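Long-range contacts in putative alpha-L-fucosidase (Bacteroides thetaiotaomicron, PDB 3EYP), which probably acts as an alpha-L-fucosidase, a family 29 glycoside hydrolase that cleaves alpha-L-fucosidic bonds: residues L15-R20 with N289-L294; M22-H27 with P69-T74; G214-P219 with A252-S257. All coordinates share one frame; numbering follows the deposited sequence.

Contact 1 (L15-R20 with N289-L294)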
loop_
_atom_site.group_PDB
_atom_site.type_symbol
_atom_site.label_atom_id
_atom_site.label_comp_id
_atom_site.label_asym_id
_atom_site.label_seq_id
_atom_site.Cartn_x
_atom_site.Cartn_y
_atom_site.Cartn_z
ATOM N N LEU A 15 2.760 3.971 10.916
ATOM C CA LEU A 15 3.274 5.236 10.351
ATOM C C LEU A 15 4.378 4.961 9.310
ATOM O O LEU A 15 4.468 5.586 8.275
ATOM C CB LEU A 15 3.824 6.127 11.477
ATOM C CG LEU A 15 2.864 6.784 12.457
ATOM C CD1 LEU A 15 3.743 7.377 13.659
ATOM C CD2 LEU A 15 2.088 7.875 11.675
ATOM N N GLU A 16 5.253 4.035 9.638
ATOM C CA GLU A 16 6.380 3.676 8.734
ATOM C C GLU A 16 5.826 3.145 7.392
ATOM O O GLU A 16 6.226 3.556 6.299
ATOM C CB GLU A 16 7.294 2.658 9.444
ATOM C CG GLU A 16 8.456 2.126 8.564
ATOM C CD GLU A 16 8.004 1.029 7.600
ATOM O OE1 GLU A 16 7.286 0.107 8.068
ATOM O OE2 GLU A 16 8.361 1.103 6.392
ATOM N N TRP A 17 4.828 2.287 7.517
ATOM C CA TRP A 17 4.153 1.650 6.361
ATOM C C TRP A 17 3.440 2.680 5.508
ATOM O O TRP A 17 3.568 2.719 4.287
ATOM C CB TRP A 17 3.174 0.571 6.856
ATOM C CG TRP A 17 2.171 0.063 5.860
ATOM C CD1 TRP A 17 2.329 -0.977 5.001
ATOM C CD2 TRP A 17 0.820 0.541 5.668
ATOM N NE1 TRP A 17 1.163 -1.185 4.272
ATOM C CE2 TRP A 17 0.233 -0.253 4.647
ATOM C CE3 TRP A 17 0.086 1.594 6.197
ATOM C CZ2 TRP A 17 -1.052 -0.038 4.188
ATOM C CZ3 TRP A 17 -1.198 1.816 5.737
ATOM C CH2 TRP A 17 -1.764 0.988 4.741
ATOM N N TYR A 18 2.741 3.595 6.167
ATOM C CA TYR A 18 2.026 4.635 5.427
ATOM C C TYR A 18 2.987 5.466 4.558
ATOM O O TYR A 18 2.695 5.857 3.422
ATOM C CB TYR A 18 1.223 5.541 6.393
ATOM C CG TYR A 18 -0.275 5.378 6.340
ATOM C CD1 TYR A 18 -1.020 5.238 7.513
ATOM C CD2 TYR A 18 -0.949 5.418 5.116
ATOM C CE1 TYR A 18 -2.398 5.145 7.472
ATOM C CE2 TYR A 18 -2.318 5.302 5.057
ATOM C CZ TYR A 18 -3.033 5.140 6.230
ATOM O OH TYR A 18 -4.398 5.041 6.183
ATOM N N ASN A 19 4.144 5.746 5.143
ATOM C CA ASN A 19 5.130 6.610 4.527
ATOM C C ASN A 19 5.813 6.004 3.294
ATOM O O ASN A 19 6.427 6.709 2.469
ATOM C CB ASN A 19 6.186 7.018 5.559
ATOM C CG ASN A 19 7.046 8.164 5.063
ATOM O OD1 ASN A 19 6.549 9.126 4.449
ATOM N ND2 ASN A 19 8.352 8.028 5.249
ATOM N N ARG A 20 5.675 4.696 3.160
ATOM C CA ARG A 20 6.269 3.977 1.989
ATOM C C ARG A 20 5.591 4.400 0.668
ATOM O O ARG A 20 6.186 4.569 -0.404
ATOM C CB ARG A 20 6.134 2.461 2.148
ATOM C CG ARG A 20 6.779 1.870 3.370
ATOM C CD ARG A 20 6.604 0.332 3.357
ATOM N NE ARG A 20 6.907 -0.273 4.640
ATOM C CZ ARG A 20 6.531 -1.504 5.000
ATOM N NH1 ARG A 20 5.842 -2.290 4.187
ATOM N NH2 ARG A 20 6.847 -1.946 6.171
ATOM N N ASN A 289 -5.979 7.428 1.096
ATOM C CA ASN A 289 -5.646 7.093 2.467
ATOM C C ASN A 289 -5.211 5.634 2.654
ATOM O O ASN A 289 -5.491 4.991 3.659
ATOM C CB ASN A 289 -6.776 7.464 3.439
ATOM C CG ASN A 289 -6.370 7.319 4.898
ATOM O OD1 ASN A 289 -5.230 7.585 5.247
ATOM N ND2 ASN A 289 -7.302 6.924 5.755
ATOM N N SER A 290 -4.534 5.134 1.629
ATOM C CA SER A 290 -4.079 3.767 1.564
ATOM C C SER A 290 -2.634 3.715 1.036
ATOM O O SER A 290 -1.906 4.732 1.039
ATOM C CB SER A 290 -5.004 2.953 0.641
ATOM O OG SER A 290 -4.716 1.571 0.624
ATOM N N VAL A 291 -2.201 2.495 0.710
ATOM C CA VAL A 291 -0.840 2.249 0.216
ATOM C C VAL A 291 -1.007 1.269 -0.958
ATOM O O VAL A 291 -1.877 0.364 -0.937
ATOM C CB VAL A 291 0.104 1.636 1.321
ATOM C CG1 VAL A 291 1.437 0.980 0.712
ATOM C CG2 VAL A 291 0.466 2.635 2.449
ATOM N N LEU A 292 -0.210 1.477 -1.990
ATOM C CA LEU A 292 -0.297 0.669 -3.230
ATOM C C LEU A 292 0.771 -0.422 -3.296
ATOM O O LEU A 292 1.956 -0.157 -3.204
ATOM C CB LEU A 292 -0.224 1.576 -4.444
ATOM C CG LEU A 292 -0.150 0.948 -5.858
ATOM C CD1 LEU A 292 -1.350 -0.007 -6.104
ATOM C CD2 LEU A 292 -0.035 2.039 -7.005
ATOM N N LEU A 293 0.298 -1.651 -3.339
ATOM C CA LEU A 293 1.113 -2.872 -3.455
ATOM C C LEU A 293 0.885 -3.367 -4.871
ATOM O O LEU A 293 -0.177 -3.848 -5.241
ATOM C CB LEU A 293 0.719 -3.918 -2.390
ATOM C CG LEU A 293 1.378 -5.302 -2.474
ATOM C CD1 LEU A 293 2.936 -5.177 -2.415
ATOM C CD2 LEU A 293 0.863 -6.263 -1.321
ATOM N N LEU A 294 1.882 -3.130 -5.691
ATOM C CA LEU A 294 1.844 -3.416 -7.108
ATOM C C LEU A 294 2.739 -4.555 -7.462
ATOM O O LEU A 294 3.942 -4.520 -7.217
ATOM C CB LEU A 294 2.311 -2.186 -7.919
ATOM C CG LEU A 294 2.221 -2.168 -9.432
ATOM C CD1 LEU A 294 0.770 -2.369 -9.952
ATOM C CD2 LEU A 294 2.824 -0.804 -9.977
HETATM O O HOH W 1 0.630 6.061 1.498
#

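Contact 2 (M22-H27 with P69-T74)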
loop_
_atom_site.group_PDB
_atom_site.type_symbol
_atom_site.label_atom_id
_atom_site.label_comp_id
_atom_site.label_asym_id
_atom_site.label_seq_id
_atom_site.Cartn_x
_atom_site.Cartn_y
_atom_site.Cartn_z
ATOM N N MET A 22 4.177 3.290 -1.733
ATOM C CA MET A 22 4.110 2.148 -2.673
ATOM C C MET A 22 4.998 0.995 -2.184
ATOM O O MET A 22 6.017 1.187 -1.489
ATOM C CB MET A 22 4.582 2.590 -4.072
ATOM C CG MET A 22 3.585 3.371 -4.939
ATOM S SD MET A 22 4.074 3.920 -6.588
ATOM C CE MET A 22 3.830 2.456 -7.536
ATOM N N ILE A 23 4.594 -0.208 -2.526
ATOM C CA ILE A 23 5.329 -1.472 -2.212
ATOM C C ILE A 23 5.309 -2.377 -3.446
ATOM O O ILE A 23 4.283 -2.444 -4.134
ATOM C CB ILE A 23 4.716 -2.232 -1.012
ATOM C CG1 ILE A 23 4.549 -1.329 0.181
ATOM C CG2 ILE A 23 5.550 -3.426 -0.654
ATOM C CD1 ILE A 23 3.766 -1.968 1.391
ATOM N N ALA A 24 6.425 -3.016 -3.817
ATOM C CA ALA A 24 6.324 -4.024 -4.893
ATOM C C ALA A 24 5.964 -5.430 -4.406
ATOM O O ALA A 24 6.357 -5.846 -3.362
ATOM C CB ALA A 24 7.588 -4.068 -5.749
ATOM N N PHE A 25 5.157 -6.132 -5.218
ATOM C CA PHE A 25 4.878 -7.549 -5.012
ATOM C C PHE A 25 5.654 -8.251 -6.128
ATOM O O PHE A 25 5.802 -7.712 -7.193
ATOM C CB PHE A 25 3.397 -7.860 -5.277
ATOM C CG PHE A 25 2.678 -8.576 -4.169
ATOM C CD1 PHE A 25 3.345 -9.361 -3.234
ATOM C CD2 PHE A 25 1.271 -8.490 -4.096
ATOM C CE1 PHE A 25 2.673 -10.008 -2.294
ATOM C CE2 PHE A 25 0.584 -9.154 -3.130
ATOM C CZ PHE A 25 1.259 -9.895 -2.215
ATOM N N PHE A 26 6.203 -9.401 -5.819
ATOM C CA PHE A 26 6.923 -10.235 -6.783
ATOM C C PHE A 26 6.377 -11.631 -6.662
ATOM O O PHE A 26 6.774 -12.399 -5.772
ATOM C CB PHE A 26 8.433 -10.278 -6.532
ATOM C CG PHE A 26 9.149 -8.979 -6.821
ATOM C CD1 PHE A 26 9.007 -8.362 -8.013
ATOM C CD2 PHE A 26 9.983 -8.413 -5.872
ATOM C CE1 PHE A 26 9.640 -7.192 -8.277
ATOM C CE2 PHE A 26 10.634 -7.230 -6.134
ATOM C CZ PHE A 26 10.446 -6.606 -7.313
ATOM N N HIS A 27 5.421 -11.941 -7.531
ATOM C CA HIS A 27 4.815 -13.257 -7.596
ATOM C C HIS A 27 5.635 -14.127 -8.577
ATOM O O HIS A 27 5.631 -13.904 -9.783
ATOM C CB HIS A 27 3.364 -13.228 -8.077
ATOM C CG HIS A 27 2.376 -12.962 -6.994
ATOM N ND1 HIS A 27 2.299 -11.739 -6.368
ATOM C CD2 HIS A 27 1.459 -13.766 -6.385
ATOM C CE1 HIS A 27 1.372 -11.797 -5.422
ATOM N NE2 HIS A 27 0.838 -13.006 -5.414
ATOM N N PRO A 69 10.015 1.885 -2.397
ATOM C CA PRO A 69 11.014 1.733 -1.323
ATOM C C PRO A 69 11.042 0.378 -0.659
ATOM O O PRO A 69 11.896 0.092 0.206
ATOM C CB PRO A 69 10.550 2.778 -0.310
ATOM C CG PRO A 69 9.016 2.766 -0.535
ATOM C CD PRO A 69 8.837 2.652 -1.933
ATOM N N ALA A 70 10.105 -0.476 -1.085
ATOM C CA ALA A 70 9.877 -1.762 -0.385
ATOM C C ALA A 70 9.293 -2.834 -1.336
ATOM O O ALA A 70 8.695 -2.525 -2.374
ATOM C CB ALA A 70 9.020 -1.574 0.888
ATOM N N ALA A 71 9.616 -4.075 -1.010
ATOM C CA ALA A 71 9.329 -5.262 -1.839
ATOM C C ALA A 71 9.013 -6.492 -1.004
ATOM O O ALA A 71 9.678 -6.771 -0.045
ATOM C CB ALA A 71 10.500 -5.590 -2.828
ATOM N N ILE A 72 7.950 -7.153 -1.432
ATOM C CA ILE A 72 7.411 -8.447 -0.903
ATOM C C ILE A 72 7.506 -9.564 -1.935
ATOM O O ILE A 72 6.880 -9.562 -3.005
ATOM C CB ILE A 72 5.936 -8.301 -0.452
ATOM C CG1 ILE A 72 5.859 -7.125 0.545
ATOM C CG2 ILE A 72 5.389 -9.636 0.172
ATOM C CD1 ILE A 72 4.414 -6.792 1.123
ATOM N N LEU A 73 8.286 -10.563 -1.589
ATOM C CA LEU A 73 8.403 -11.787 -2.430
ATOM C C LEU A 73 7.504 -12.933 -1.985
ATOM O O LEU A 73 7.392 -13.245 -0.802
ATOM C CB LEU A 73 9.846 -12.292 -2.390
ATOM C CG LEU A 73 10.122 -13.644 -3.120
ATOM C CD1 LEU A 73 10.023 -13.453 -4.611
ATOM C CD2 LEU A 73 11.561 -14.083 -2.719
ATOM N N THR A 74 6.883 -13.604 -2.946
ATOM C CA THR A 74 6.206 -14.866 -2.631
ATOM C C THR A 74 7.192 -16.007 -2.311
ATOM O O THR A 74 7.569 -16.785 -3.196
ATOM C CB THR A 74 5.259 -15.342 -3.771
ATOM O OG1 THR A 74 6.022 -15.575 -4.979
ATOM C CG2 THR A 74 4.155 -14.311 -4.016
#

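Contact 3 (G214-P219 with A252-S257)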
loop_
_atom_site.group_PDB
_atom_site.type_symbol
_atom_site.label_atom_id
_atom_site.label_comp_id
_atom_site.label_asym_id
_atom_site.label_seq_id
_atom_site.Cartn_x
_atom_site.Cartn_y
_atom_site.Cartn_z
ATOM N N GLY A 214 -7.461 -2.332 -7.500
ATOM C CA GLY A 214 -6.639 -1.195 -7.105
ATOM C C GLY A 214 -7.452 0.025 -6.687
ATOM O O GLY A 214 -7.001 1.176 -6.795
ATOM N N GLU A 215 -8.670 -0.256 -6.252
ATOM C CA GLU A 215 -9.638 0.781 -5.886
ATOM C C GLU A 215 -10.052 0.708 -4.424
ATOM O O GLU A 215 -10.950 -0.037 -4.054
ATOM C CB GLU A 215 -10.904 0.647 -6.738
ATOM C CG GLU A 215 -10.738 0.807 -8.253
ATOM C CD GLU A 215 -12.041 0.527 -8.968
ATOM O OE1 GLU A 215 -13.085 0.762 -8.329
ATOM O OE2 GLU A 215 -12.028 0.072 -10.135
ATOM N N ALA A 216 -9.393 1.481 -3.594
ATOM C CA ALA A 216 -9.857 1.668 -2.222
ATOM C C ALA A 216 -11.136 2.575 -2.266
ATOM O O ALA A 216 -11.397 3.268 -3.262
ATOM C CB ALA A 216 -8.751 2.287 -1.396
ATOM N N GLY A 217 -11.911 2.583 -1.187
ATOM C CA GLY A 217 -13.142 3.329 -1.138
ATOM C C GLY A 217 -12.979 4.830 -1.064
ATOM O O GLY A 217 -11.879 5.374 -0.767
ATOM N N ASP A 218 -14.098 5.502 -1.310
ATOM C CA ASP A 218 -14.181 6.956 -1.043
ATOM C C ASP A 218 -15.452 7.131 -0.214
ATOM O O ASP A 218 -16.565 6.991 -0.725
ATOM C CB ASP A 218 -14.181 7.730 -2.352
ATOM C CG ASP A 218 -14.263 9.202 -2.172
ATOM O OD1 ASP A 218 -14.238 9.914 -3.196
ATOM O OD2 ASP A 218 -14.407 9.667 -1.030
ATOM N N PRO A 219 -15.317 7.361 1.091
ATOM C CA PRO A 219 -14.087 7.509 1.834
ATOM C C PRO A 219 -13.434 6.167 2.093
ATOM O O PRO A 219 -14.018 5.111 1.893
ATOM C CB PRO A 219 -14.545 8.085 3.167
ATOM C CG PRO A 219 -15.946 7.487 3.316
ATOM C CD PRO A 219 -16.509 7.517 1.949
ATOM N N ALA A 252 -6.131 0.238 5.354
ATOM C CA ALA A 252 -6.206 -0.549 4.108
ATOM C C ALA A 252 -4.918 -0.540 3.308
ATOM O O ALA A 252 -4.315 0.512 2.987
ATOM C CB ALA A 252 -7.364 -0.069 3.212
ATOM N N GLU A 253 -4.563 -1.743 2.861
ATOM C CA GLU A 253 -3.499 -1.925 1.844
ATOM C C GLU A 253 -4.088 -2.433 0.510
ATOM O O GLU A 253 -4.782 -3.411 0.461
ATOM C CB GLU A 253 -2.443 -2.891 2.376
ATOM C CG GLU A 253 -1.103 -2.875 1.568
ATOM C CD GLU A 253 -0.195 -4.013 2.001
ATOM O OE1 GLU A 253 0.766 -3.788 2.755
ATOM O OE2 GLU A 253 -0.476 -5.143 1.632
ATOM N N THR A 254 -3.855 -1.684 -0.567
ATOM C CA THR A 254 -4.486 -1.927 -1.838
ATOM C C THR A 254 -3.544 -2.670 -2.768
ATOM O O THR A 254 -2.527 -2.138 -3.193
ATOM C CB THR A 254 -4.908 -0.583 -2.534
ATOM O OG1 THR A 254 -5.782 0.138 -1.631
ATOM C CG2 THR A 254 -5.624 -0.812 -3.836
ATOM N N ASP A 255 -3.930 -3.880 -3.092
ATOM C CA ASP A 255 -3.074 -4.788 -3.930
ATOM C C ASP A 255 -3.603 -4.990 -5.312
ATOM O O ASP A 255 -4.785 -5.158 -5.492
ATOM C CB ASP A 255 -2.816 -6.117 -3.261
ATOM C CG ASP A 255 -4.036 -7.001 -3.144
ATOM O OD1 ASP A 255 -5.133 -6.516 -2.759
ATOM O OD2 ASP A 255 -3.861 -8.229 -3.376
ATOM N N VAL A 256 -2.695 -4.970 -6.298
ATOM C CA VAL A 256 -3.097 -5.139 -7.678
ATOM C C VAL A 256 -1.895 -5.559 -8.519
ATOM O O VAL A 256 -0.738 -5.286 -8.192
ATOM C CB VAL A 256 -3.756 -3.811 -8.226
ATOM C CG1 VAL A 256 -2.738 -2.664 -8.193
ATOM C CG2 VAL A 256 -4.319 -3.965 -9.589
ATOM N N SER A 257 -2.178 -6.319 -9.526
ATOM C CA SER A 257 -1.182 -6.666 -10.503
ATOM C C SER A 257 -1.052 -5.658 -11.651
ATOM O O SER A 257 -2.001 -5.054 -12.158
ATOM C CB SER A 257 -1.441 -8.073 -11.071
ATOM O OG SER A 257 -0.294 -8.560 -11.761
HETATM O O HOH W 2 -6.928 -3.719 -5.074
#

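Contact 1 (L15-R20 with N289-L294)
Trp17 and Tyr18, on the helix that precedes the first strand of the TIM-type barrel, meet the entry into strand 291-295 in a buried contact at the end of the barrel where its strands begin. Its main feature is a CH-pi contact: the CG2 methyl of Val291 stands over the six-membered ring of Trp17, 3.5 Å from its centroid and only 8° off the normal. Val291 CB adds to this at 3.5 Å from Trp17 CZ2. The indole is swung round with CG anti to the backbone N (chi1 166°), which carries its flat face across to the valine, and NE1 hydrogen-bonds Glu253 on the next strand. Within the helix, Trp17 CZ3 lies above the centre of the Tyr18 ring.

Beside this greasy patch runs a polar edge. Tyr18 OH gives its proton to Asn289 O at 2.8 Å, approaching from above the carbonyl plane. The amide plane of Asn289 is nearly parallel to the phenol ring, 12° apart, while its OD1 accepts from His421 N. Water 1 lies between the backbones, 2.8 Å from Tyr18 O and 2.9 Å from Ser290 O. His421, from the F5/8 type C region, also stacks on Tyr18. The phenol thus fixes a main-chain carbonyl where two domains meet, and the indole supplies an apolar seat whose single N-H is satisfied by a buried acid.

Contact 2 (M22-H27 with P69-T74)
Ile72 is the bump that fills the hollow between Ile23 and Phe25 on the neighbouring strand. Its CG1 leans on Ile23 CG2 at 3.9 Å, and its CG2 on Phe25 CE1 at 3.7 Å, while Ile72 O lies at the edge of the Phe25 ring. On the reverse face the knob is aromatic: Phe26 bends its CE2 down to 3.7 Å from the small Ala71 CB, and Leu73 CD1 tucks against Phe26 CB. Helices 56-65 and 105-116 close over that second layer. The two parallel strands, with helix 56-65 between them in sequence, form the first beta-alpha-beta crossover of a TIM-type barrel. Four backbone hydrogen bonds join them, among them Ala24 N to Ala70 O at 2.7 Å and Ile72 N to Ala24 O at 2.8 Å. At the C-terminal end, the Thr74 CG2 methyl sits over the centre of the His27 ring, 3.6 Å from its centroid, and His27 CE1 in turn stands above the face of Phe25. His27 ND1 hydrogen-bonds Asn295 OD1, and NE2 a glycerol, probably from the crystallisation liquor, in a position consistent with a sugar pocket. With an alanine here, the threonine methyl would probably lose its seat and Asn295 its imidazole partner.

Contact 3 (G214-P219 with A252-S257)
Gly214 and Thr254 make the tightest apolar meeting of this contact, in which a loop lies against a strand without any direct hydrogen bond between the two. The CG2 methyl of Thr254 presses on the glycine main chain, 3.4 Å from Gly214 CA and 3.5 Å from Gly214 C. With CG2 anti to the backbone N (chi1 -57° for OG1), the methyl is the branch that meets Gly214, while OG1 lies 3.7 Å from the methyl CB of Ala216. Val256 flanks the same glycine, its CB 4.1 Å from Gly214 CA. The backbone of Gly214 has a positive phi (87°), which favours glycine, and a CB would come tight against Val256 CG1, so the close approach of loop and strand goes with the missing side chain.

Strand 253-257 is a strand of the parallel sheet of the TIM-type barrel, beside strand 291-295. Thr254 and Val256 lie on its outer side, while Asp255 points to the interior, where its OD2 hydrogen-bonds a glycerol, probably left from crystallisation. The loop 214-219 therefore packs on the outside of the barrel wall, and Gly214 O is bound by Thr284 OG1, just beyond helix 275-283.

The polar link between the segments is a single water. Water 2 accepts from Gly214 N at 2.8 Å and sits 2.6 Å from Asp255 O, well placed to donate to it. The hydroxyl of Thr254, although it faces Ala216, finds its strongest partner in Ser290 OG, just before strand 291-295.

Overall arrangement
All three contacts reach the barrel's parallel sheet, in which strands 70-76, 22-26, 291-295 and 253-257 lie side by side in that order; contact 2 lies within it, while contacts 1 and 3 bring a helix and a loop to it. Contact 1 joins the helix before the first strand to the last strand, and so closes a loop of chain within which contacts 2 and 3 both fall, in series. Centres of contacts 1 and 2 are about 12 Å apart, those of 1 and 3 about 11 Å, and those of 2 and 3 about 16 Å. Backbone bonds Leu292 O to Ile23 N and Thr254 O to Leu293 N probably unite sequence-distant ends into one wall.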